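Local coordinates for protein glutathione s-transferase (Agrobacterium tumefaciens, PDB 2YCD) that probably conjugates glutathione to electrophilic compounds, as a bacterial member of the glutathione transferase superfamily possibly involved in herbicide detoxification, at residues M36-A41 / M91-H96. Residues are numbered along the deposited sequence; the frame is centred on the assembly and turned at random. Where two conformers were deposited one is given.
Sequences MPVRWA and MHIAQH
V38 and A41, one helical turn apart, receive the branched side chain of I93 where two helices of the thioredoxin-like N-terminal domain of this glutathione transferase meet. Helix 35-45 supplies the first surface and helix 86-96 the second, and no hydrogen bond passes between the two segments. V38 presents CG1, which lies 4.2 Å from I93 CD1, while its backbone O is 4.1 Å from the same methyl. Its side chain also rests on I19 of strand 18-22, which joins the contact to the central sheet, and comes within about 7 Å of the bound S-(p-nitrobenzyl)glutathione. On other faces of the same helix, P37 packs on I179 and C183 of helix 176-185, and W40 turns its ring edge-to-face with F213 of helix 211-225. A41 and I93 are the nearest pair of CA atoms across the two segments, 6.9 Å apart, and the alanine methyl points at the other segment. Both ends of the I93 fork touch this alanine, CD1 lying 4.2 Å from A41 CB. The fork is set by the first torsion of I93, with CG1 anti to the carbonyl carbon (chi1 -65°) and CG2 anti to the backbone N; the nearly extended second torsion (162°) then carries CD1 out to V38. All three touching residues are buried. On the far helix, M91 and H92 pack against F116 and A109 of the second subunit, and helix 86-96 thus contacts both helix 35-45 and the dimer partner. H96 ND1 bonds back to H92 O at 3.2 Å, the carbonyl oxygen lying near the imidazole plane. At A41 the second branch of the fork, I93 CG2, stands 4.0 Å from the backbone O of the alanine.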
loop_
_atom_site.group_PDB
_atom_site.type_symbol
_atom_site.label_atom_id
_atom_site.label_comp_id
_atom_site.label_asym_id
_atom_site.label_seq_id
_atom_site.Cartn_x
_atom_site.Cartn_y
_atom_site.Cartn_z
ATOM N N MET A 36 -3.476 -10.848 -11.183
ATOM C CA MET A 36 -2.558 -10.708 -12.307
ATOM C C MET A 36 -1.089 -10.461 -11.895
ATOM O O MET A 36 -0.184 -11.127 -12.410
ATOM C CB MET A 36 -3.059 -9.647 -13.282
ATOM C CG MET A 36 -2.166 -9.489 -14.488
ATOM S SD MET A 36 -2.152 -10.946 -15.591
ATOM C CE MET A 36 -0.898 -10.358 -16.709
ATOM N N PRO A 37 -0.834 -9.514 -10.969
ATOM C CA PRO A 37 0.580 -9.323 -10.590
ATOM C C PRO A 37 1.168 -10.558 -9.934
ATOM O O PRO A 37 2.355 -10.823 -10.103
ATOM C CB PRO A 37 0.548 -8.132 -9.605
ATOM C CG PRO A 37 -0.936 -7.983 -9.222
ATOM C CD PRO A 37 -1.692 -8.434 -10.452
ATOM N N VAL A 38 0.358 -11.319 -9.196
ATOM C CA VAL A 38 0.832 -12.560 -8.591
ATOM C C VAL A 38 1.188 -13.607 -9.671
ATOM O O VAL A 38 2.249 -14.220 -9.613
ATOM C CB VAL A 38 -0.235 -13.116 -7.620
ATOM C CG1 VAL A 38 0.187 -14.488 -7.094
ATOM C CG2 VAL A 38 -0.461 -12.129 -6.458
ATOM N N ARG A 39 0.291 -13.827 -10.630
ATOM C CA ARG A 39 0.551 -14.737 -11.746
ATOM C C ARG A 39 1.817 -14.321 -12.486
ATOM O O ARG A 39 2.646 -15.173 -12.852
ATOM C CB ARG A 39 -0.624 -14.720 -12.721
ATOM C CG ARG A 39 -1.936 -15.298 -12.195
ATOM C CD ARG A 39 -2.975 -15.129 -13.301
ATOM N NE ARG A 39 -4.302 -15.694 -13.044
ATOM C CZ ARG A 39 -4.633 -16.951 -13.339
ATOM N NH1 ARG A 39 -3.716 -17.819 -13.770
ATOM N NH2 ARG A 39 -5.877 -17.359 -13.144
ATOM N N TRP A 40 1.953 -13.030 -12.759
ATOM C CA TRP A 40 3.113 -12.526 -13.482
ATOM C C TRP A 40 4.411 -12.783 -12.699
ATOM O O TRP A 40 5.414 -13.271 -13.261
ATOM C CB TRP A 40 2.875 -11.038 -13.784
ATOM C CG TRP A 40 3.922 -10.352 -14.655
ATOM C CD1 TRP A 40 5.017 -10.930 -15.264
ATOM C CD2 TRP A 40 3.951 -8.966 -15.010
ATOM N NE1 TRP A 40 5.724 -9.969 -15.969
ATOM C CE2 TRP A 40 5.097 -8.758 -15.817
ATOM C CE3 TRP A 40 3.133 -7.868 -14.693
ATOM C CZ2 TRP A 40 5.436 -7.495 -16.328
ATOM C CZ3 TRP A 40 3.461 -6.616 -15.207
ATOM C CH2 TRP A 40 4.604 -6.440 -16.022
ATOM N N ALA A 41 4.404 -12.527 -11.392
ATOM C CA ALA A 41 5.575 -12.819 -10.574
ATOM C C ALA A 41 5.950 -14.302 -10.628
ATOM O O ALA A 41 7.136 -14.656 -10.769
ATOM C CB ALA A 41 5.348 -12.365 -9.128
ATOM N N MET A 91 5.927 -9.874 -2.908
ATOM C CA MET A 91 7.136 -9.762 -2.091
ATOM C C MET A 91 7.696 -11.132 -1.716
ATOM O O MET A 91 8.890 -11.393 -1.850
ATOM C CB MET A 91 6.848 -8.953 -0.821
ATOM C CG MET A 91 8.094 -8.668 -0.002
ATOM S SD MET A 91 9.186 -7.484 -0.804
ATOM C CE MET A 91 8.436 -5.950 -0.281
ATOM N N HIS A 92 6.826 -12.011 -1.231
ATOM C CA HIS A 92 7.240 -13.353 -0.821
ATOM C C HIS A 92 7.855 -14.154 -1.958
ATOM O O HIS A 92 8.909 -14.795 -1.783
ATOM C CB HIS A 92 6.054 -14.110 -0.205
ATOM C CG HIS A 92 6.367 -15.522 0.189
ATOM N ND1 HIS A 92 7.144 -15.831 1.283
ATOM C CD2 HIS A 92 6.013 -16.701 -0.373
ATOM C CE1 HIS A 92 7.238 -17.146 1.393
ATOM N NE2 HIS A 92 6.573 -17.697 0.396
ATOM N N ILE A 93 7.210 -14.123 -3.113
ATOM C CA ILE A 93 7.737 -14.784 -4.304
ATOM C C ILE A 93 9.122 -14.218 -4.646
ATOM O O ILE A 93 10.067 -14.977 -4.912
ATOM C CB ILE A 93 6.759 -14.613 -5.486
ATOM C CG1 ILE A 93 5.446 -15.348 -5.181
ATOM C CG2 ILE A 93 7.371 -15.161 -6.802
ATOM C CD1 ILE A 93 4.241 -14.918 -6.046
ATOM N N ALA A 94 9.241 -12.895 -4.622
ATOM C CA ALA A 94 10.485 -12.217 -4.976
ATOM C C ALA A 94 11.612 -12.467 -3.972
ATOM O O ALA A 94 12.790 -12.377 -4.333
ATOM C CB ALA A 94 10.242 -10.721 -5.098
ATOM N N GLN A 95 11.268 -12.752 -2.716
ATOM C CA GLN A 95 12.279 -12.945 -1.673
ATOM C C GLN A 95 12.884 -14.349 -1.727
ATOM O O GLN A 95 13.998 -14.565 -1.243
ATOM C CB GLN A 95 11.689 -12.681 -0.276
ATOM C CG GLN A 95 11.298 -11.226 0.020
ATOM C CD GLN A 95 12.475 -10.333 0.404
ATOM O OE1 GLN A 95 13.608 -10.793 0.519
ATOM N NE2 GLN A 95 12.202 -9.044 0.603
ATOM N N HIS A 96 12.164 -15.304 -2.306
ATOM C CA HIS A 96 12.598 -16.696 -2.245
ATOM C C HIS A 96 12.954 -17.304 -3.593
ATOM O O HIS A 96 13.256 -18.493 -3.693
ATOM C CB HIS A 96 11.575 -17.538 -1.490
ATOM C CG HIS A 96 11.489 -17.187 -0.040
ATOM N ND1 HIS A 96 10.497 -16.381 0.476
ATOM C CD2 HIS A 96 12.302 -17.495 0.997
ATOM C CE1 HIS A 96 10.691 -16.227 1.773
ATOM N NE2 HIS A 96 11.778 -16.893 2.116
#